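Local atomic coordinates of glycogen accumulation regulator GarA (Mycobacterium tuberculosis, PDB entry 6I2P), a protein that probably regulates glycogen accumulation or related metabolism through its FHA domain, a fold that recognises phosphorylated threonines in partner proteins. Residues I88-V93 and V138-F143; V60-P65 and R144-T149; G81-S86 and S96-E101; G55-V60 and F71-A76. All coordinates share one frame; numbering follows the deposited sequence.

Contact 1: I88-V93 and V138-F143; sequences IFLDDV and VQIGKF. With SO4 (sulfate ion), chain L.
Phe143 offers one ring face to Leu90, whose CD2 stands almost on the ring normal, 3.7 Å from the centroid and 8° off that normal, a CH-pi contact. The leucine's base and second methyl also take part: Leu90 CB lies 3.6 Å from Phe143 CE1, and Leu90 CD1 turns to Ile140 CG2. Asp91 O sits at the ring edge. Asp92 CB also approaches the ring, 3.5 Å from Phe143 CE1, while its carboxylate turns to the tight type II' turn from Ile140 to Phe143. With CG anti to the backbone N (chi1 163°), Asp92 OD2 accepts a bond of 2.7 Å from Lys142 N on its syn side, 21° out of the carboxylate plane; Asp92 OD1 is held by Thr94 OG1. The lysine chain, bent at chi3, carries Lys142 NZ past this carboxylate to a sulfate ion, bonding sulfate O1 at 2.8 Å, and Val93 N donates to sulfate O3 over 3.0 Å. Residues of another protein chain bind the same anion, which probably came from the crystallisation liquor. Further into the fold, Ile88 packs on Phe71 and Leu73 of strand 70-73 and Ile140 on Ala100 and Phe102 of strand 100-105, where the two sheets of the FHA sandwich meet.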
# COMPACT_ATOMS: atom_id res chain seq x y z
N ILE C 88 -13.30 6.09 -20.46
CA ILE C 88 -13.32 6.70 -19.13
C ILE C 88 -11.92 6.47 -18.57
O ILE C 88 -11.63 5.41 -18.01
CB ILE C 88 -14.47 6.14 -18.24
CG1 ILE C 88 -15.84 6.48 -18.84
CG2 ILE C 88 -14.35 6.63 -16.78
CD1 ILE C 88 -16.91 5.51 -18.50
N PHE C 89 -11.04 7.44 -18.79
CA PHE C 89 -9.65 7.37 -18.34
C PHE C 89 -9.57 7.61 -16.84
O PHE C 89 -9.96 8.67 -16.35
CB PHE C 89 -8.76 8.33 -19.15
CG PHE C 89 -7.33 8.42 -18.70
CD1 PHE C 89 -6.46 7.34 -18.87
CD2 PHE C 89 -6.83 9.58 -18.12
CE1 PHE C 89 -5.13 7.42 -18.45
CE2 PHE C 89 -5.49 9.66 -17.72
CZ PHE C 89 -4.65 8.58 -17.88
N LEU C 90 -9.11 6.60 -16.10
CA LEU C 90 -8.99 6.68 -14.64
C LEU C 90 -7.54 6.46 -14.23
O LEU C 90 -7.08 5.32 -14.12
CB LEU C 90 -9.97 5.71 -13.94
CG LEU C 90 -11.47 5.88 -14.27
CD1 LEU C 90 -12.24 4.61 -13.97
CD2 LEU C 90 -12.08 7.10 -13.55
N ASP C 91 -6.82 7.57 -14.07
CA ASP C 91 -5.41 7.57 -13.71
C ASP C 91 -5.22 7.43 -12.21
O ASP C 91 -5.35 8.39 -11.45
CB ASP C 91 -4.70 8.82 -14.25
CG ASP C 91 -3.18 8.75 -14.25
OD1 ASP C 91 -2.63 7.62 -14.17
OD2 ASP C 91 -2.54 9.82 -14.32
N ASP C 92 -4.91 6.20 -11.78
CA ASP C 92 -4.69 5.78 -10.40
C ASP C 92 -3.90 4.47 -10.47
O ASP C 92 -4.29 3.59 -11.24
CB ASP C 92 -6.06 5.62 -9.72
CG ASP C 92 -6.19 4.83 -8.43
OD1 ASP C 92 -5.20 4.19 -8.01
OD2 ASP C 92 -7.28 4.85 -7.85
N VAL C 93 -2.82 4.33 -9.65
CA VAL C 93 -1.91 3.17 -9.59
C VAL C 93 -2.63 1.82 -9.38
O VAL C 93 -2.15 0.79 -9.86
CB VAL C 93 -0.73 3.33 -8.57
CG1 VAL C 93 0.23 4.43 -9.00
CG2 VAL C 93 -1.22 3.55 -7.14
N VAL C 138 -19.97 2.85 -7.85
CA VAL C 138 -19.02 1.97 -8.53
C VAL C 138 -17.60 2.31 -8.08
O VAL C 138 -17.17 3.45 -8.23
CB VAL C 138 -19.16 2.00 -10.08
CG1 VAL C 138 -18.30 0.92 -10.74
CG2 VAL C 138 -20.62 1.85 -10.51
N GLN C 139 -16.89 1.31 -7.54
CA GLN C 139 -15.51 1.50 -7.12
C GLN C 139 -14.55 0.81 -8.07
O GLN C 139 -14.60 -0.41 -8.23
CB GLN C 139 -15.27 1.06 -5.66
CG GLN C 139 -14.00 1.66 -5.07
CD GLN C 139 -13.52 0.95 -3.83
OE1 GLN C 139 -14.16 0.99 -2.77
NE2 GLN C 139 -12.38 0.31 -3.92
N ILE C 140 -13.73 1.63 -8.74
CA ILE C 140 -12.68 1.21 -9.67
C ILE C 140 -11.41 1.85 -9.12
O ILE C 140 -11.27 3.08 -9.13
CB ILE C 140 -13.00 1.60 -11.15
CG1 ILE C 140 -14.21 0.77 -11.68
CG2 ILE C 140 -11.77 1.41 -12.05
CD1 ILE C 140 -14.88 1.31 -12.96
N GLY C 141 -10.55 1.02 -8.54
CA GLY C 141 -9.33 1.46 -7.88
C GLY C 141 -9.68 2.21 -6.61
O GLY C 141 -10.38 1.68 -5.74
N LYS C 142 -9.24 3.47 -6.53
CA LYS C 142 -9.55 4.38 -5.43
C LYS C 142 -10.66 5.35 -5.86
O LYS C 142 -10.99 6.26 -5.10
CB LYS C 142 -8.29 5.15 -4.96
CG LYS C 142 -7.23 4.30 -4.28
CD LYS C 142 -6.07 5.18 -3.81
CE LYS C 142 -4.76 4.84 -4.50
NZ LYS C 142 -3.71 5.83 -4.16
N PHE C 143 -11.22 5.17 -7.07
CA PHE C 143 -12.30 6.01 -7.58
C PHE C 143 -13.65 5.53 -7.07
O PHE C 143 -13.97 4.35 -7.16
CB PHE C 143 -12.33 6.06 -9.12
CG PHE C 143 -11.25 6.89 -9.76
CD1 PHE C 143 -10.04 6.32 -10.13
CD2 PHE C 143 -11.46 8.25 -10.02
CE1 PHE C 143 -9.04 7.09 -10.74
CE2 PHE C 143 -10.45 9.02 -10.62
CZ PHE C 143 -9.26 8.43 -10.99
S SO4 L . -2.33 7.73 -7.05
O1 SO4 L . -2.53 7.93 -5.61
O2 SO4 L . -0.90 7.75 -7.35
O3 SO4 L . -2.90 6.45 -7.47
O4 SO4 L . -3.00 8.80 -7.80

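Contact 2: V60-P65 and R144-T149; sequences VVKRGP and RLVFLT
The guanidinium groups of Arg63 and Arg144 lie flat on each other, planes 6° apart and centres 3.9 Å apart, each CZ over the middle of the other's face. Both chains bend at chi3, which brings the flat groups together beyond the end of an antiparallel pairing of strands 57-61 and 143-149, neighbours within one sheet of the FHA beta sandwich. Arg63 NH1 forms a salt bridge with Asp29, Arg63 NH2 bonds the backbone of another protein chain, and Arg144 NH2 reaches Ala28 O. Asp29, and more weakly the distant Glu137, probably offset the like charges; Arg144 NE is buried and has no partner in the model. Val60 and Val146 form a hydrogen-bonded pair, Val60 N meeting Val146 O at 2.9 Å and Val146 N meeting Val60 O at 2.8 Å. Val61 and Leu145 follow as a non-hydrogen-bonded pair in which Val61 CG2 touches Leu145 CD2 at 3.7 Å. On the face of Val60 and Val146, the extended Lys62 chain runs over Val146 CG2 toward a salt bridge with Glu137. Lys62 N closes the ladder on Arg144 O, a nearly straight bond (171°), and one step further a water accepts from Arg144 N and donates to Arg63 O, 2.7 Å from each.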
# COMPACT_ATOMS: atom_id res chain seq x y z
N VAL C 60 -20.21 10.08 -11.94
CA VAL C 60 -19.59 11.24 -11.30
C VAL C 60 -18.62 10.78 -10.23
O VAL C 60 -18.99 9.96 -9.38
CB VAL C 60 -20.62 12.27 -10.73
CG1 VAL C 60 -19.95 13.59 -10.36
CG2 VAL C 60 -21.77 12.52 -11.70
N VAL C 61 -17.39 11.33 -10.22
CA VAL C 61 -16.40 11.04 -9.19
C VAL C 61 -16.88 11.77 -7.92
O VAL C 61 -17.04 12.99 -7.93
CB VAL C 61 -14.94 11.41 -9.58
CG1 VAL C 61 -13.94 10.87 -8.57
CG2 VAL C 61 -14.59 10.91 -10.98
N LYS C 62 -17.16 11.00 -6.86
CA LYS C 62 -17.68 11.52 -5.60
C LYS C 62 -16.63 12.22 -4.72
O LYS C 62 -16.95 13.25 -4.12
CB LYS C 62 -18.38 10.40 -4.81
CG LYS C 62 -19.71 10.81 -4.23
CD LYS C 62 -20.22 9.80 -3.20
CE LYS C 62 -21.64 10.11 -2.81
NZ LYS C 62 -22.10 9.27 -1.67
N ARG C 63 -15.40 11.68 -4.64
CA ARG C 63 -14.34 12.25 -3.79
C ARG C 63 -12.93 12.09 -4.37
O ARG C 63 -12.73 11.40 -5.37
CB ARG C 63 -14.42 11.70 -2.35
CG ARG C 63 -14.28 10.19 -2.21
CD ARG C 63 -14.18 9.75 -0.76
NE ARG C 63 -15.48 9.83 -0.09
CZ ARG C 63 -15.74 9.32 1.11
NH1 ARG C 63 -16.95 9.43 1.63
NH2 ARG C 63 -14.79 8.70 1.80
N GLY C 64 -11.96 12.75 -3.72
CA GLY C 64 -10.55 12.70 -4.08
C GLY C 64 -10.08 13.81 -4.99
O GLY C 64 -10.77 14.83 -5.12
N PRO C 65 -8.92 13.64 -5.67
CA PRO C 65 -8.40 14.70 -6.57
C PRO C 65 -9.29 15.01 -7.77
O PRO C 65 -9.30 16.14 -8.24
CB PRO C 65 -7.04 14.15 -7.03
CG PRO C 65 -6.70 13.07 -6.08
CD PRO C 65 -7.99 12.49 -5.62
N ARG C 144 -14.44 6.46 -6.52
CA ARG C 144 -15.79 6.20 -6.03
C ARG C 144 -16.71 6.99 -6.94
O ARG C 144 -16.84 8.21 -6.82
CB ARG C 144 -15.92 6.59 -4.55
CG ARG C 144 -15.29 5.56 -3.60
CD ARG C 144 -15.23 6.04 -2.16
NE ARG C 144 -16.55 6.35 -1.62
CZ ARG C 144 -16.98 5.96 -0.42
NH1 ARG C 144 -16.20 5.25 0.37
NH2 ARG C 144 -18.20 6.29 -0.01
N LEU C 145 -17.25 6.29 -7.93
CA LEU C 145 -18.13 6.87 -8.94
C LEU C 145 -19.57 6.65 -8.57
O LEU C 145 -19.92 5.58 -8.06
CB LEU C 145 -17.86 6.25 -10.33
CG LEU C 145 -16.39 6.18 -10.81
CD1 LEU C 145 -16.17 4.98 -11.72
CD2 LEU C 145 -15.96 7.47 -11.50
N VAL C 146 -20.42 7.65 -8.81
CA VAL C 146 -21.86 7.51 -8.61
C VAL C 146 -22.49 7.45 -10.00
O VAL C 146 -22.18 8.27 -10.86
CB VAL C 146 -22.48 8.62 -7.71
CG1 VAL C 146 -24.00 8.50 -7.63
CG2 VAL C 146 -21.87 8.57 -6.32
N PHE C 147 -23.33 6.42 -10.21
CA PHE C 147 -24.04 6.20 -11.46
C PHE C 147 -25.38 6.93 -11.37
O PHE C 147 -26.15 6.73 -10.43
CB PHE C 147 -24.24 4.69 -11.70
CG PHE C 147 -25.15 4.35 -12.86
CD1 PHE C 147 -26.52 4.20 -12.68
CD2 PHE C 147 -24.63 4.17 -14.14
CE1 PHE C 147 -27.36 3.89 -13.75
CE2 PHE C 147 -25.46 3.84 -15.21
CZ PHE C 147 -26.82 3.71 -15.01
N LEU C 148 -25.66 7.78 -12.37
CA LEU C 148 -26.89 8.56 -12.46
C LEU C 148 -27.56 8.36 -13.80
O LEU C 148 -26.90 8.39 -14.83
CB LEU C 148 -26.64 10.06 -12.22
CG LEU C 148 -26.00 10.48 -10.88
CD1 LEU C 148 -25.53 11.92 -10.95
CD2 LEU C 148 -26.95 10.28 -9.71
N THR C 149 -28.88 8.18 -13.79
CA THR C 149 -29.67 8.00 -15.01
C THR C 149 -31.01 8.71 -14.86
O THR C 149 -31.39 9.06 -13.75
CB THR C 149 -29.74 6.50 -15.40
OG1 THR C 149 -30.17 6.39 -16.75
CG2 THR C 149 -30.63 5.66 -14.47
O HOH W 1 -13.32 8.81 -5.78

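Contact 3: G81-S86 and S96-E101; sequences GRHPDS and SRRHAE
Arg98 grips Asp85 end-on, Arg98 NH1 to Asp85 OD1 at 2.8 Å and Arg98 NH2 to Asp85 OD2 at 3.1 Å, both oxygens met on their syn sides and lying in the guanidinium plane. The same group spreads over the His83 ring at 32° to it, with Arg98 NH2 3.5 Å above the plane of the His83 ring, over its centre; Pro84 CD backs the opposite face and Arg97 CB meets the ring edge. Arg82 N donates to Ser96 O, whereas His83 N uses an in-plane lone pair of Arg97 O at 3.2 Å. Gly81 CA lies close to both carbonyl oxygens. The glycine-arginine pair and the Ser96 to His99 stretch match the signature of FHA domains, whose loops bind phosphothreonine. Consistent with this, Ser96 OG and Arg97 NH2 bond a modified side chain of another protein chain; Arg82 NE bonds Val95 O, its NH2 reaching that modified group only weakly. In the second shell, Asp85 N donates to His83 ND1, which helps fix the ring, and Ser86 OG bonds His83 O at 2.8 Å within a type I turn. A water joins Ser86 OG, Arg97 O and Arg98 NH1. His99 ND1 receives Ser96 N at 3.2 Å in its ring plane, and His99 NE2 bonds Gly119 O.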
# COMPACT_ATOMS: atom_id res chain seq x y z
N GLY C 81 -10.56 2.46 -17.57
CA GLY C 81 -9.25 2.01 -17.11
C GLY C 81 -8.17 3.06 -17.16
O GLY C 81 -8.45 4.23 -17.45
N ARG C 82 -6.92 2.65 -16.86
CA ARG C 82 -5.73 3.51 -16.85
C ARG C 82 -5.04 3.56 -18.23
O ARG C 82 -4.09 4.33 -18.40
CB ARG C 82 -4.76 3.07 -15.74
CG ARG C 82 -3.73 4.14 -15.32
CD ARG C 82 -2.92 3.79 -14.08
NE ARG C 82 -2.75 2.35 -13.87
CZ ARG C 82 -1.79 1.61 -14.42
NH1 ARG C 82 -0.88 2.18 -15.20
NH2 ARG C 82 -1.73 0.31 -14.18
N HIS C 83 -5.51 2.76 -19.22
CA HIS C 83 -4.93 2.79 -20.56
C HIS C 83 -5.31 4.11 -21.25
O HIS C 83 -6.48 4.51 -21.16
CB HIS C 83 -5.34 1.58 -21.41
CG HIS C 83 -4.53 1.46 -22.66
ND1 HIS C 83 -4.84 2.20 -23.79
CD2 HIS C 83 -3.39 0.76 -22.89
CE1 HIS C 83 -3.91 1.90 -24.68
NE2 HIS C 83 -3.01 1.04 -24.19
N PRO C 84 -4.35 4.81 -21.91
CA PRO C 84 -4.68 6.10 -22.55
C PRO C 84 -5.86 6.12 -23.53
O PRO C 84 -6.52 7.15 -23.65
CB PRO C 84 -3.38 6.48 -23.27
CG PRO C 84 -2.32 5.80 -22.50
CD PRO C 84 -2.91 4.50 -22.06
N ASP C 85 -6.14 4.99 -24.21
CA ASP C 85 -7.24 4.90 -25.18
C ASP C 85 -8.63 4.65 -24.52
O ASP C 85 -9.64 4.68 -25.24
CB ASP C 85 -6.94 3.86 -26.30
CG ASP C 85 -7.09 2.37 -25.99
OD1 ASP C 85 -7.91 2.01 -25.11
OD2 ASP C 85 -6.41 1.55 -26.65
N SER C 86 -8.69 4.44 -23.18
CA SER C 86 -9.94 4.20 -22.43
C SER C 86 -10.95 5.32 -22.63
O SER C 86 -10.57 6.49 -22.68
CB SER C 86 -9.67 4.04 -20.94
OG SER C 86 -8.75 3.00 -20.65
N SER C 96 -6.43 -0.91 -13.22
CA SER C 96 -5.80 -1.66 -14.31
C SER C 96 -5.99 -0.90 -15.61
O SER C 96 -6.97 -0.17 -15.74
CB SER C 96 -6.44 -3.04 -14.44
OG SER C 96 -6.17 -3.85 -13.30
N ARG C 97 -5.05 -1.06 -16.57
CA ARG C 97 -5.12 -0.43 -17.90
C ARG C 97 -6.45 -0.80 -18.56
O ARG C 97 -7.16 0.07 -19.06
CB ARG C 97 -3.90 -0.83 -18.75
CG ARG C 97 -2.65 -0.10 -18.30
CD ARG C 97 -1.38 -0.83 -18.67
NE ARG C 97 -1.04 -1.87 -17.70
CZ ARG C 97 0.12 -2.52 -17.68
NH1 ARG C 97 1.07 -2.23 -18.56
NH2 ARG C 97 0.34 -3.45 -16.77
N ARG C 98 -6.81 -2.09 -18.47
CA ARG C 98 -8.09 -2.64 -18.91
C ARG C 98 -8.74 -3.08 -17.59
O ARG C 98 -8.36 -4.11 -17.04
CB ARG C 98 -7.89 -3.85 -19.87
CG ARG C 98 -7.03 -3.56 -21.11
CD ARG C 98 -7.75 -2.72 -22.15
NE ARG C 98 -6.87 -2.41 -23.29
CZ ARG C 98 -6.85 -1.25 -23.91
NH1 ARG C 98 -7.65 -0.26 -23.53
NH2 ARG C 98 -6.03 -1.05 -24.94
N HIS C 99 -9.62 -2.25 -17.02
CA HIS C 99 -10.23 -2.56 -15.73
C HIS C 99 -11.65 -3.04 -15.87
O HIS C 99 -11.96 -4.17 -15.47
CB HIS C 99 -10.16 -1.34 -14.77
CG HIS C 99 -10.45 -1.66 -13.33
ND1 HIS C 99 -9.46 -1.55 -12.36
CD2 HIS C 99 -11.59 -2.10 -12.75
CE1 HIS C 99 -10.04 -1.89 -11.22
NE2 HIS C 99 -11.32 -2.24 -11.40
N ALA C 100 -12.52 -2.19 -16.45
CA ALA C 100 -13.94 -2.47 -16.58
C ALA C 100 -14.55 -1.90 -17.86
O ALA C 100 -13.90 -1.18 -18.62
CB ALA C 100 -14.68 -1.93 -15.36
N GLU C 101 -15.82 -2.24 -18.09
CA GLU C 101 -16.63 -1.76 -19.20
C GLU C 101 -18.05 -1.53 -18.72
O GLU C 101 -18.56 -2.29 -17.90
CB GLU C 101 -16.63 -2.76 -20.38
CG GLU C 101 -15.37 -2.69 -21.22
CD GLU C 101 -15.24 -3.72 -22.33
OE1 GLU C 101 -14.30 -3.58 -23.14
OE2 GLU C 101 -16.08 -4.65 -22.39
O HOH W 2 -9.54 0.39 -21.13

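Contact 4: G55-V60 and F71-A76; sequences GSALLV and FLLDQA
Leu73 reaches from its strand across to Ala57 and Leu59. Leu73 CB starts beside Ala57, 4.1 Å from Ala57 CB and 3.8 Å from Ala57 O. Chi1 of -56° sets CG anti to the carbonyl carbon, which carries it along the sheet face to Leu59 CD1. The branch then divides: Leu73 CD1 lies 3.9 Å from both Ala57 CB and Leu59 CD1, while Leu73 CD2 meets the same Leu59 methyl at 3.8 Å. Phe71 shares this face, its ring turning CD2 toward Leu59 O. Strand 143-149 adds Phe147 to the layer, and Ile88 of the second sheet packs onto Leu59. On the other face Leu58 and Leu72 touch more loosely through their CD1 methyls, and Leu52 packs against both. Both have CG anti to the backbone N, and this turns Leu72 CD1 back over Ala57 O at 3.5 Å. Four backbone bonds hold the strands. Leu59 N to Phe71 O and Phe71 N to Leu59 O are both 2.8 Å; Ala57 and Leu73 exchange the other two. Beyond the last pair, Ser56 turns its hydroxyl to Pro53 O and its CB to Leu73 O. The whole is an antiparallel beta hairpin of strands 57-61 and 70-73, closing one border of a sheet in the FHA beta sandwich.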
# COMPACT_ATOMS: atom_id res chain seq x y z
N GLY C 55 -32.01 7.62 -22.65
CA GLY C 55 -31.25 6.39 -22.82
C GLY C 55 -29.78 6.50 -22.43
O GLY C 55 -29.01 5.58 -22.69
N SER C 56 -29.40 7.63 -21.81
CA SER C 56 -28.02 7.85 -21.39
C SER C 56 -27.86 7.88 -19.87
O SER C 56 -28.85 8.01 -19.14
CB SER C 56 -27.46 9.13 -22.02
OG SER C 56 -27.82 10.28 -21.28
N ALA C 57 -26.62 7.76 -19.40
CA ALA C 57 -26.27 7.80 -17.99
C ALA C 57 -25.04 8.66 -17.74
O ALA C 57 -24.37 9.08 -18.69
CB ALA C 57 -26.05 6.39 -17.47
N LEU C 58 -24.76 8.94 -16.47
CA LEU C 58 -23.64 9.76 -16.05
C LEU C 58 -22.92 9.14 -14.85
O LEU C 58 -23.57 8.68 -13.92
CB LEU C 58 -24.15 11.18 -15.72
CG LEU C 58 -23.11 12.28 -15.49
CD1 LEU C 58 -22.48 12.73 -16.80
CD2 LEU C 58 -23.75 13.46 -14.80
N LEU C 59 -21.59 9.11 -14.90
CA LEU C 59 -20.76 8.61 -13.81
C LEU C 59 -20.04 9.81 -13.23
O LEU C 59 -19.37 10.52 -13.98
CB LEU C 59 -19.75 7.56 -14.29
CG LEU C 59 -20.30 6.20 -14.73
CD1 LEU C 59 -19.28 5.49 -15.60
CD2 LEU C 59 -20.69 5.33 -13.53
N VAL C 60 -20.21 10.08 -11.94
CA VAL C 60 -19.59 11.24 -11.30
C VAL C 60 -18.62 10.78 -10.23
O VAL C 60 -18.99 9.96 -9.38
CB VAL C 60 -20.62 12.27 -10.73
CG1 VAL C 60 -19.95 13.59 -10.36
CG2 VAL C 60 -21.77 12.52 -11.70
N PHE C 71 -18.45 11.47 -16.50
CA PHE C 71 -18.36 10.77 -17.77
C PHE C 71 -19.75 10.37 -18.21
O PHE C 71 -20.50 9.77 -17.44
CB PHE C 71 -17.45 9.53 -17.62
CG PHE C 71 -16.13 9.80 -16.94
CD1 PHE C 71 -15.04 10.27 -17.66
CD2 PHE C 71 -15.99 9.61 -15.57
CE1 PHE C 71 -13.83 10.54 -17.02
CE2 PHE C 71 -14.78 9.89 -14.93
CZ PHE C 71 -13.71 10.35 -15.66
N LEU C 72 -20.11 10.75 -19.44
CA LEU C 72 -21.41 10.43 -20.01
C LEU C 72 -21.36 9.09 -20.72
O LEU C 72 -20.48 8.85 -21.55
CB LEU C 72 -21.89 11.54 -20.96
CG LEU C 72 -23.34 11.45 -21.44
CD1 LEU C 72 -24.30 12.09 -20.43
CD2 LEU C 72 -23.50 12.12 -22.80
N LEU C 73 -22.30 8.20 -20.38
CA LEU C 73 -22.46 6.88 -20.99
C LEU C 73 -23.58 7.02 -22.02
O LEU C 73 -24.73 7.27 -21.64
CB LEU C 73 -22.81 5.81 -19.93
CG LEU C 73 -21.86 5.65 -18.75
CD1 LEU C 73 -22.48 4.80 -17.67
CD2 LEU C 73 -20.54 5.04 -19.17
N ASP C 74 -23.24 6.93 -23.32
CA ASP C 74 -24.20 7.07 -24.42
C ASP C 74 -23.97 6.06 -25.55
O ASP C 74 -24.68 6.08 -26.57
CB ASP C 74 -24.20 8.53 -24.94
CG ASP C 74 -22.87 9.06 -25.46
OD1 ASP C 74 -21.86 8.30 -25.43
OD2 ASP C 74 -22.83 10.23 -25.90
N GLN C 75 -22.98 5.16 -25.37
CA GLN C 75 -22.61 4.09 -26.30
C GLN C 75 -23.04 2.74 -25.72
O GLN C 75 -23.37 2.66 -24.54
CB GLN C 75 -21.08 4.08 -26.51
CG GLN C 75 -20.50 5.29 -27.24
CD GLN C 75 -19.03 5.51 -26.95
OE1 GLN C 75 -18.30 4.61 -26.52
NE2 GLN C 75 -18.57 6.73 -27.19
N ALA C 76 -23.01 1.68 -26.55
CA ALA C 76 -23.35 0.32 -26.14
C ALA C 76 -22.25 -0.24 -25.23
O ALA C 76 -22.54 -0.97 -24.29
CB ALA C 76 -23.53 -0.58 -27.35
O HOH W 3 -28.01 6.00 -25.92

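Overall arrangement
Contacts 2 and 4 share Val60 and lie on either side of strand 57-61, centres about 13 Å apart, so strands 70-73, 57-61 and 143-149 run side by side in one sheet; Leu148 N bonding Leu58 O continues the ladder. Contact 1 follows through the turn before strand 143-149, and Phe143 packs on Val61. It also bridges to the other sheet, where Leu90 N bonds Gly81 O of contact 3, centres about 9 Å apart. Ile88 also joins contact 1 to contact 4, centres about 16 Å apart. The other protein chain reaches contacts 1, 2 and 3 but not contact 4; it shares the sulfate at contact 1 and brings the modified side chain to contact 3. Contact 3 touches neither contact 2 nor contact 4.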